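Local atomic coordinates of TqaL (Neurospora crassa, PDB entry 7EEH), a protein that belongs to the 2OG-Fe dioxygenase family of the cupin clan and carries an iron(III) ion held by two histidines and an aspartate. Residues F85-R91 and M303-F308; Y28-R32 and L245-N251; L55-V61 and E123-A129. The protein carries 1 engineered substitution. All blocks are in the same frame, centred on the assembly; numbering follows the deposited sequence.

Interaction 1 of 3, residues F85-R91 and M303-F308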
loop_
_atom_site.group_PDB
_atom_site.type_symbol
_atom_site.label_atom_id
_atom_site.label_comp_id
_atom_site.label_asym_id
_atom_site.label_seq_id
_atom_site.Cartn_x
_atom_site.Cartn_y
_atom_site.Cartn_z
ATOM N N PHE B 85 0.714 27.442 -11.947
ATOM C CA PHE B 85 1.175 26.204 -12.555
ATOM C C PHE B 85 2.368 26.404 -13.481
ATOM O O PHE B 85 2.808 25.442 -14.113
ATOM C CB PHE B 85 0.017 25.517 -13.269
ATOM C CG PHE B 85 -0.874 24.767 -12.328
ATOM C CD1 PHE B 85 -0.430 23.598 -11.731
ATOM C CD2 PHE B 85 -2.118 25.258 -11.985
ATOM C CE1 PHE B 85 -1.231 22.913 -10.840
ATOM C CE2 PHE B 85 -2.922 24.579 -11.085
ATOM C CZ PHE B 85 -2.481 23.407 -10.519
ATOM N N SER B 86 2.913 27.619 -13.551
ATOM C CA SER B 86 4.224 27.839 -14.149
ATOM C C SER B 86 5.327 27.675 -13.115
ATOM O O SER B 86 6.308 26.972 -13.353
ATOM C CB SER B 86 4.308 29.232 -14.773
ATOM O OG SER B 86 3.232 29.442 -15.656
ATOM N N THR B 87 5.175 28.320 -11.964
ATOM C CA THR B 87 6.086 28.103 -10.851
ATOM C C THR B 87 5.761 26.838 -10.072
ATOM O O THR B 87 6.543 26.458 -9.197
ATOM C CB THR B 87 6.069 29.308 -9.907
ATOM O OG1 THR B 87 4.798 29.380 -9.251
ATOM C CG2 THR B 87 6.306 30.605 -10.684
ATOM N N ARG B 88 4.644 26.182 -10.379
ATOM C CA ARG B 88 4.201 24.974 -9.685
ATOM C C ARG B 88 4.215 25.168 -8.168
ATOM O O ARG B 88 4.808 24.392 -7.413
ATOM C CB ARG B 88 5.041 23.770 -10.105
ATOM C CG ARG B 88 4.537 23.131 -11.382
ATOM C CD ARG B 88 5.644 22.415 -12.125
ATOM N NE ARG B 88 5.933 21.098 -11.558
ATOM C CZ ARG B 88 5.342 19.968 -11.941
ATOM N NH1 ARG B 88 4.413 19.982 -12.892
ATOM N NH2 ARG B 88 5.684 18.819 -11.371
ATOM N N SER B 89 3.535 26.225 -7.727
ATOM C CA SER B 89 3.461 26.569 -6.316
ATOM C C SER B 89 2.134 27.271 -6.056
ATOM O O SER B 89 1.374 27.568 -6.978
ATOM C CB SER B 89 4.637 27.457 -5.909
ATOM O OG SER B 89 4.676 28.630 -6.710
ATOM N N VAL B 90 1.849 27.524 -4.786
ATOM C CA VAL B 90 0.693 28.319 -4.403
ATOM C C VAL B 90 1.189 29.413 -3.465
ATOM O O VAL B 90 2.065 29.168 -2.630
ATOM C CB VAL B 90 -0.411 27.453 -3.754
ATOM C CG1 VAL B 90 0.141 26.675 -2.603
ATOM C CG2 VAL B 90 -1.578 28.310 -3.295
ATOM N N ARG B 91 0.667 30.629 -3.636
ATOM C CA ARG B 91 1.186 31.789 -2.925
ATOM C C ARG B 91 0.036 32.663 -2.447
ATOM O O ARG B 91 -1.042 32.678 -3.043
ATOM C CB ARG B 91 2.144 32.618 -3.807
ATOM C CG ARG B 91 1.463 33.606 -4.757
ATOM C CD ARG B 91 2.490 34.369 -5.615
ATOM N NE ARG B 91 3.458 33.444 -6.187
ATOM C CZ ARG B 91 3.392 32.971 -7.426
ATOM N NH1 ARG B 91 2.425 33.365 -8.245
ATOM N NH2 ARG B 91 4.303 32.105 -7.846
HETATM N N MSE B 303 3.515 34.237 1.603
HETATM C CA MSE B 303 3.417 32.794 1.760
HETATM C C MSE B 303 3.536 32.138 0.393
HETATM O O MSE B 303 2.896 32.561 -0.569
HETATM C CB MSE B 303 2.102 32.424 2.453
HETATM C CG MSE B 303 2.000 30.975 2.860
HETATM SE SE MSE B 303 1.092 29.890 1.506
HETATM C CE MSE B 303 -0.219 29.257 2.589
ATOM N N GLU B 304 4.392 31.123 0.287
ATOM C CA GLU B 304 4.504 30.383 -0.960
ATOM C C GLU B 304 5.045 28.998 -0.656
ATOM O O GLU B 304 6.059 28.872 0.034
ATOM C CB GLU B 304 5.409 31.105 -1.963
ATOM C CG GLU B 304 5.571 30.355 -3.276
ATOM C CD GLU B 304 5.775 31.270 -4.468
ATOM O OE1 GLU B 304 5.609 32.501 -4.333
ATOM O OE2 GLU B 304 6.084 30.748 -5.555
ATOM N N VAL B 305 4.356 27.967 -1.138
ATOM C CA VAL B 305 4.800 26.590 -0.939
ATOM C C VAL B 305 4.724 25.875 -2.279
ATOM O O VAL B 305 3.850 26.186 -3.098
ATOM C CB VAL B 305 3.967 25.847 0.125
ATOM C CG1 VAL B 305 4.050 26.553 1.472
ATOM C CG2 VAL B 305 2.527 25.686 -0.308
ATOM N N PRO B 306 5.614 24.924 -2.548
ATOM C CA PRO B 306 5.528 24.169 -3.802
ATOM C C PRO B 306 4.309 23.261 -3.823
ATOM O O PRO B 306 3.870 22.759 -2.790
ATOM C CB PRO B 306 6.826 23.353 -3.815
ATOM C CG PRO B 306 7.264 23.297 -2.384
ATOM C CD PRO B 306 6.817 24.584 -1.769
ATOM N N LEU B 307 3.752 23.072 -5.023
ATOM C CA LEU B 307 2.698 22.079 -5.210
ATOM C C LEU B 307 3.272 20.684 -5.361
ATOM O O LEU B 307 2.622 19.704 -4.986
ATOM C CB LEU B 307 1.859 22.399 -6.447
ATOM C CG LEU B 307 0.926 23.597 -6.362
ATOM C CD1 LEU B 307 0.414 23.951 -7.745
ATOM C CD2 LEU B 307 -0.216 23.280 -5.423
ATOM N N PHE B 308 4.475 20.585 -5.920
ATOM C CA PHE B 308 5.155 19.323 -6.164
ATOM C C PHE B 308 6.581 19.451 -5.656
ATOM O O PHE B 308 7.275 20.417 -5.980
ATOM C CB PHE B 308 5.139 18.956 -7.652
ATOM C CG PHE B 308 3.765 19.022 -8.291
ATOM C CD1 PHE B 308 3.300 20.204 -8.860
ATOM C CD2 PHE B 308 2.944 17.899 -8.337
ATOM C CE1 PHE B 308 2.039 20.262 -9.468
ATOM C CE2 PHE B 308 1.685 17.948 -8.937
ATOM C CZ PHE B 308 1.231 19.130 -9.497
#
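Glu304 OE2 is gripped by two donors, Ser89 OG at 2.8 Å and Arg91 NH2, both arriving from the same face of the carboxylate. Arg91 meets the acid side-on with two nitrogens: its NE lies 3.0 Å from Glu304 OE1 in an almost straight bond (174°), with OE1 in the guanidinium plane, although the carboxylate is turned 56° from that plane. Asp84 pairs with Arg91 NH1, so the arginine is shared between two acids. Thr87 OG1 donates to Ser89 OG and helps set the serine hydroxyl. Behind these side chains, strands 89-91 and 304-306 run antiparallel as the edge of the large sheet of the cupin-type fold. Val90 and Val305 form the hydrogen-bonded pair, with Val90 N 2.9 Å from Val305 O. Their side chains lie on the same face of the sheet, which helix 128-141 covers, and press together tightly, Val90 CG1 to Val305 CG2 being 3.5 Å. A G1 beta bulge, in which Arg88 and Ser89 both face Asp84, precedes the pairing; there Leu307 N donates to Arg88 O at 2.9 Å. The Arg88 chain bends at chi3 and lays its guanidinium over one face of the Phe308 ring, planes 22° apart, an off-centre cation-pi stack. Leu307 CD1 meets Phe85 CE1 at 3.7 Å, and on the Phe85 ring His142 stacks.

Interaction 2 of 3, residues Y28-R32 and L245-N251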
loop_
_atom_site.group_PDB
_atom_site.type_symbol
_atom_site.label_atom_id
_atom_site.label_comp_id
_atom_site.label_asym_id
_atom_site.label_seq_id
_atom_site.Cartn_x
_atom_site.Cartn_y
_atom_site.Cartn_z
ATOM N N TYR B 28 -13.284 12.045 -9.036
ATOM C CA TYR B 28 -13.796 13.394 -9.257
ATOM C C TYR B 28 -14.111 13.634 -10.731
ATOM O O TYR B 28 -15.154 14.200 -11.064
ATOM C CB TYR B 28 -12.766 14.403 -8.765
ATOM C CG TYR B 28 -13.182 15.855 -8.725
ATOM C CD1 TYR B 28 -14.298 16.268 -8.001
ATOM C CD2 TYR B 28 -12.402 16.820 -9.336
ATOM C CE1 TYR B 28 -14.642 17.611 -7.930
ATOM C CE2 TYR B 28 -12.741 18.166 -9.273
ATOM C CZ TYR B 28 -13.856 18.553 -8.573
ATOM O OH TYR B 28 -14.166 19.900 -8.504
ATOM N N ILE B 29 -13.207 13.227 -11.627
ATOM C CA ILE B 29 -13.476 13.358 -13.059
ATOM C C ILE B 29 -14.753 12.615 -13.429
ATOM O O ILE B 29 -15.596 13.125 -14.173
ATOM C CB ILE B 29 -12.277 12.853 -13.880
ATOM C CG1 ILE B 29 -11.102 13.806 -13.718
ATOM C CG2 ILE B 29 -12.655 12.717 -15.383
ATOM C CD1 ILE B 29 -9.772 13.202 -14.111
ATOM N N THR B 30 -14.936 11.418 -12.878
ATOM C CA THR B 30 -16.101 10.602 -13.219
ATOM C C THR B 30 -17.378 11.179 -12.631
ATOM O O THR B 30 -18.392 11.292 -13.322
ATOM C CB THR B 30 -15.896 9.163 -12.737
ATOM O OG1 THR B 30 -14.826 8.588 -13.482
ATOM C CG2 THR B 30 -17.146 8.341 -12.971
ATOM N N ASN B 31 -17.345 11.571 -11.356
ATOM C CA ASN B 31 -18.569 11.921 -10.660
ATOM C C ASN B 31 -18.822 13.421 -10.564
ATOM O O ASN B 31 -19.941 13.811 -10.217
ATOM C CB ASN B 31 -18.562 11.324 -9.253
ATOM C CG ASN B 31 -18.597 9.819 -9.271
ATOM O OD1 ASN B 31 -19.199 9.210 -10.161
ATOM N ND2 ASN B 31 -17.950 9.205 -8.292
ATOM N N ARG B 32 -17.824 14.261 -10.840
ATOM C CA ARG B 32 -17.893 15.724 -10.775
ATOM C C ARG B 32 -18.041 16.255 -9.350
ATOM O O ARG B 32 -18.277 17.472 -9.160
ATOM C CB ARG B 32 -19.009 16.284 -11.665
ATOM C CG ARG B 32 -19.159 15.559 -13.014
ATOM C CD ARG B 32 -17.834 15.398 -13.734
ATOM N NE ARG B 32 -17.393 16.651 -14.322
ATOM C CZ ARG B 32 -16.218 16.833 -14.903
ATOM N NH1 ARG B 32 -15.337 15.837 -14.981
ATOM N NH2 ARG B 32 -15.926 18.017 -15.412
ATOM N N LEU B 245 -15.561 18.295 -2.307
ATOM C CA LEU B 245 -15.056 19.035 -3.456
ATOM C C LEU B 245 -16.033 18.852 -4.614
ATOM O O LEU B 245 -16.468 17.733 -4.883
ATOM C CB LEU B 245 -13.658 18.530 -3.843
ATOM C CG LEU B 245 -12.979 19.072 -5.106
ATOM C CD1 LEU B 245 -12.608 20.527 -4.902
ATOM C CD2 LEU B 245 -11.732 18.253 -5.382
ATOM N N LEU B 246 -16.390 19.937 -5.302
ATOM C CA LEU B 246 -17.395 19.849 -6.360
ATOM C C LEU B 246 -17.028 20.760 -7.523
ATOM O O LEU B 246 -16.435 21.823 -7.335
ATOM C CB LEU B 246 -18.802 20.200 -5.851
ATOM C CG LEU B 246 -19.091 21.569 -5.225
ATOM C CD1 LEU B 246 -19.424 22.629 -6.276
ATOM C CD2 LEU B 246 -20.237 21.436 -4.240
ATOM N N VAL B 247 -17.397 20.331 -8.729
ATOM C CA VAL B 247 -17.233 21.147 -9.932
ATOM C C VAL B 247 -18.379 22.152 -9.950
ATOM O O VAL B 247 -19.541 21.774 -10.105
ATOM C CB VAL B 247 -17.219 20.291 -11.201
ATOM C CG1 VAL B 247 -17.152 21.191 -12.473
ATOM C CG2 VAL B 247 -16.052 19.310 -11.152
ATOM N N ASP B 248 -18.058 23.434 -9.756
ATOM C CA ASP B 248 -19.093 24.419 -9.443
ATOM C C ASP B 248 -19.921 24.802 -10.665
ATOM O O ASP B 248 -21.039 25.313 -10.514
ATOM C CB ASP B 248 -18.447 25.669 -8.838
ATOM C CG ASP B 248 -19.474 26.713 -8.397
ATOM O OD1 ASP B 248 -20.372 26.378 -7.597
ATOM O OD2 ASP B 248 -19.377 27.866 -8.864
ATOM N N THR B 249 -19.392 24.563 -11.864
ATOM C CA THR B 249 -20.070 24.870 -13.112
ATOM C C THR B 249 -21.002 23.760 -13.579
ATOM O O THR B 249 -21.792 23.982 -14.501
ATOM C CB THR B 249 -19.039 25.144 -14.209
ATOM O OG1 THR B 249 -18.060 24.101 -14.193
ATOM C CG2 THR B 249 -18.338 26.471 -13.973
ATOM N N GLU B 250 -20.941 22.581 -12.975
ATOM C CA GLU B 250 -21.742 21.458 -13.449
ATOM C C GLU B 250 -22.681 20.910 -12.392
ATOM O O GLU B 250 -23.420 19.962 -12.676
ATOM C CB GLU B 250 -20.830 20.338 -13.973
ATOM C CG GLU B 250 -19.910 20.818 -15.073
ATOM C CD GLU B 250 -18.813 19.834 -15.381
ATOM O OE1 GLU B 250 -19.008 18.634 -15.085
ATOM O OE2 GLU B 250 -17.757 20.273 -15.888
ATOM N N ASN B 251 -22.669 21.484 -11.188
ATOM C CA ASN B 251 -23.558 21.146 -10.083
ATOM C C ASN B 251 -24.126 22.431 -9.517
ATOM O O ASN B 251 -23.511 23.491 -9.632
ATOM C CB ASN B 251 -22.852 20.448 -8.915
ATOM C CG ASN B 251 -22.154 19.187 -9.315
ATOM O OD1 ASN B 251 -22.766 18.124 -9.353
ATOM N ND2 ASN B 251 -20.851 19.284 -9.592
HETATM O O HOH W 1 -21.401 15.357 -8.481
#
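Helix 12-31 ends where Arg32 takes a positive phi (68°), and the Arg32 carbonyl turns to the end of strand 243-247. Arg32 O accepts from Val247 N at 3.0 Å and from Asn251 ND2 at 3.2 Å, the two donors lying on opposite faces of the carbonyl plane. The same Asn251 amide nitrogen also donates to Val247 O at 2.9 Å, bridging the helix end and the turn after the strand. From its curled chain, bent at chi2 and chi3, Arg32 meets Glu250 side-on: NE lies 2.7 Å from Glu250 OE1, and NH2 reaches the syn lone pair of Glu250 OE2. Guanidinium and carboxylate are only 7° from coplanar. Arg32 NH1 is tied back to Ile29 O at 2.8 Å in the carbonyl plane, which helps fix the rotation of the group. The strand belongs to the large antiparallel sheet of the cupin-type fold, and the side chain of Leu246 lies about 7 Å from the bound iron. Tyr28, its CG anti to the backbone N (chi1 -172°), reaches the strand, with Leu246 CA at the ring edge. Leu245 CD2 sits over the middle of one ring face, 3.9 Å from the ring centroid, a CH-pi contact, while Val247 CG2 touches Tyr28 CZ at 3.5 Å. The phenol hydroxyl is hydrogen-bonded to His190. A water donates to both Asn31 O and Asn251 OD1.

Interaction 3 of 3, residues L55-V61 and E123-A129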
loop_
_atom_site.group_PDB
_atom_site.type_symbol
_atom_site.label_atom_id
_atom_site.label_comp_id
_atom_site.label_asym_id
_atom_site.label_seq_id
_atom_site.Cartn_x
_atom_site.Cartn_y
_atom_site.Cartn_z
ATOM N N LEU B 55 -2.125 19.821 12.702
ATOM C CA LEU B 55 -3.476 19.279 12.624
ATOM C C LEU B 55 -4.258 19.590 13.897
ATOM O O LEU B 55 -5.442 19.941 13.835
ATOM C CB LEU B 55 -3.432 17.771 12.365
ATOM C CG LEU B 55 -2.983 17.342 10.961
ATOM C CD1 LEU B 55 -2.410 15.948 11.019
ATOM C CD2 LEU B 55 -4.131 17.416 9.980
ATOM N N ASP B 56 -3.614 19.467 15.062
ATOM C CA ASP B 56 -4.251 19.884 16.309
ATOM C C ASP B 56 -4.584 21.370 16.282
ATOM O O ASP B 56 -5.702 21.777 16.608
ATOM C CB ASP B 56 -3.335 19.594 17.501
ATOM C CG ASP B 56 -3.298 18.143 17.868
ATOM O OD1 ASP B 56 -4.249 17.411 17.524
ATOM O OD2 ASP B 56 -2.307 17.730 18.505
ATOM N N ALA B 57 -3.608 22.198 15.916
ATOM C CA ALA B 57 -3.807 23.644 15.944
ATOM C C ALA B 57 -4.873 24.099 14.960
ATOM O O ALA B 57 -5.469 25.167 15.150
ATOM C CB ALA B 57 -2.491 24.362 15.648
ATOM N N LEU B 58 -5.123 23.319 13.908
ATOM C CA LEU B 58 -6.192 23.646 12.976
ATOM C C LEU B 58 -7.562 23.603 13.640
ATOM O O LEU B 58 -8.494 24.258 13.169
ATOM C CB LEU B 58 -6.132 22.682 11.780
ATOM C CG LEU B 58 -6.546 23.171 10.401
ATOM C CD1 LEU B 58 -5.834 24.455 10.045
ATOM C CD2 LEU B 58 -6.288 22.060 9.343
ATOM N N GLN B 59 -7.702 22.871 14.738
ATOM C CA GLN B 59 -8.973 22.835 15.447
ATOM C C GLN B 59 -9.179 24.020 16.390
ATOM O O GLN B 59 -10.241 24.115 17.015
ATOM C CB GLN B 59 -9.082 21.512 16.200
ATOM C CG GLN B 59 -9.265 20.381 15.207
ATOM C CD GLN B 59 -9.258 19.020 15.829
ATOM O OE1 GLN B 59 -10.275 18.552 16.323
ATOM N NE2 GLN B 59 -8.114 18.357 15.777
ATOM N N ARG B 60 -8.202 24.931 16.484
ATOM C CA ARG B 60 -8.296 26.114 17.324
ATOM C C ARG B 60 -8.258 27.429 16.558
ATOM O O ARG B 60 -8.611 28.463 17.136
ATOM C CB ARG B 60 -7.148 26.142 18.347
ATOM C CG ARG B 60 -7.097 24.955 19.277
ATOM C CD ARG B 60 -5.803 24.988 20.086
ATOM N NE ARG B 60 -5.387 23.637 20.453
ATOM C CZ ARG B 60 -4.247 23.064 20.070
ATOM N NH1 ARG B 60 -3.376 23.731 19.316
ATOM N NH2 ARG B 60 -3.969 21.827 20.465
ATOM N N VAL B 61 -7.829 27.427 15.296
ATOM C CA VAL B 61 -7.605 28.683 14.581
ATOM C C VAL B 61 -8.910 29.458 14.387
ATOM O O VAL B 61 -8.905 30.699 14.310
ATOM C CB VAL B 61 -6.891 28.402 13.240
ATOM C CG1 VAL B 61 -7.765 27.551 12.322
ATOM C CG2 VAL B 61 -6.492 29.702 12.559
ATOM N N GLU B 123 -1.218 32.502 11.433
ATOM C CA GLU B 123 -1.717 31.393 12.246
ATOM C C GLU B 123 -2.325 30.297 11.377
ATOM O O GLU B 123 -2.097 29.109 11.617
ATOM C CB GLU B 123 -2.759 31.883 13.253
ATOM C CG GLU B 123 -3.123 30.818 14.276
ATOM C CD GLU B 123 -4.307 31.179 15.156
ATOM O OE1 GLU B 123 -4.778 32.336 15.108
ATOM O OE2 GLU B 123 -4.770 30.286 15.900
ATOM N N LEU B 124 -3.097 30.678 10.361
ATOM C CA LEU B 124 -3.702 29.703 9.458
ATOM C C LEU B 124 -2.772 29.378 8.295
ATOM O O LEU B 124 -2.434 28.210 8.082
ATOM C CB LEU B 124 -5.054 30.202 8.926
ATOM C CG LEU B 124 -5.771 29.229 7.965
ATOM C CD1 LEU B 124 -6.007 27.881 8.625
ATOM C CD2 LEU B 124 -7.074 29.805 7.476
ATOM N N GLN B 125 -2.337 30.402 7.549
ATOM C CA GLN B 125 -1.679 30.145 6.272
ATOM C C GLN B 125 -0.279 29.554 6.418
ATOM O O GLN B 125 0.237 28.999 5.454
ATOM C CB GLN B 125 -1.640 31.424 5.428
ATOM C CG GLN B 125 -0.665 32.498 5.906
ATOM C CD GLN B 125 -0.413 33.547 4.834
ATOM O OE1 GLN B 125 -1.002 33.496 3.755
ATOM N NE2 GLN B 125 0.446 34.517 5.134
ATOM N N LEU B 126 0.357 29.637 7.585
ATOM C CA LEU B 126 1.608 28.912 7.785
ATOM C C LEU B 126 1.406 27.567 8.484
ATOM O O LEU B 126 2.381 26.857 8.746
ATOM C CB LEU B 126 2.610 29.773 8.568
ATOM C CG LEU B 126 3.002 31.113 7.923
ATOM C CD1 LEU B 126 4.189 31.773 8.660
ATOM C CD2 LEU B 126 3.308 30.967 6.436
ATOM N N ASN B 127 0.173 27.215 8.812
ATOM C CA ASN B 127 -0.136 25.898 9.344
ATOM C C ASN B 127 0.086 24.860 8.243
ATOM O O ASN B 127 -0.485 24.974 7.154
ATOM C CB ASN B 127 -1.578 25.905 9.856
ATOM C CG ASN B 127 -2.025 24.579 10.404
ATOM O OD1 ASN B 127 -2.047 23.571 9.693
ATOM N ND2 ASN B 127 -2.411 24.571 11.675
ATOM N N THR B 128 0.951 23.874 8.502
ATOM C CA THR B 128 1.305 22.913 7.453
ATOM C C THR B 128 0.147 22.002 7.052
ATOM O O THR B 128 0.189 21.418 5.959
ATOM C CB THR B 128 2.488 22.040 7.885
ATOM O OG1 THR B 128 2.112 21.272 9.041
ATOM C CG2 THR B 128 3.693 22.905 8.209
ATOM N N ALA B 129 -0.852 21.826 7.916
ATOM C CA ALA B 129 -2.042 21.078 7.523
ATOM C C ALA B 129 -2.912 21.902 6.589
ATOM O O ALA B 129 -3.391 21.392 5.568
ATOM C CB ALA B 129 -2.847 20.635 8.751
HETATM O O HOH W 2 -4.121 27.511 15.728
#
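Val61 and Leu58 pack on Leu124, and Leu58 also on Ala129, where residues 55-61, which include the last part of helix 52-58, meet the bend between helices 122-125 and 128-141, helical elements that flank the sheet of this cupin-type fold. Val61 packs on helix 122-125. With its CG2 anti to the backbone N, that methyl turns to the flank of the helix and lies 3.9 Å from Leu124 CB. The same methyl packs 3.7 Å from Glu123 CD, the glutamate and valine side chains running alongside in opposed senses. The extended Glu123 chain carries its carboxylate past the valine to Asn64, which donates to OE1. Beyond Val61 and Leu124, Asn165 of strand 158-170 touches both side chains. Ala129 offers its methyl to two leucines about one helical turn apart: CB lies 3.7 Å from Leu55 CD2 and 3.8 Å from Leu58 CD2. Leu58 thus straddles the bend, since its other methyl, CD1, touches Leu124 CD1 at 3.7 Å. Its side chain also lies nearly perpendicular to that of Asn127, with CD1 against the amide. Asn127 is the N-cap of helix 128-141, with OD1 accepting from Phe130 N and, more weakly, from Ala129 N; its amide nitrogen donates to Asp54 O and so joins the two helices. No direct hydrogen bond links the two segments, but a water donates to Ala57 O at 2.8 Å and to Glu123 OE2 at 2.9 Å.

Interactions 1 and 2 belong to the same large sheet, at its two sides: interaction 1 pairs the edge strand 304-306 with 89-92, whereas interaction 2 joins a helix end to strand 243-247, next to the other outermost strand, 33-36. Their centres are 24 Å apart. Interaction 1 is partly buried, with charged groups on one face and aliphatic ones on the other; interaction 2 is buried yet strongly polar. Interaction 3, also buried, is largely aliphatic and bridged by water. It touches interaction 1 where the Met303 side chain packs on Leu126, and helix 128-141, whose start belongs to interaction 3, also packs on interactions 1 and 2. Interactions 2 and 3 lie on opposite sides of the chain's centre.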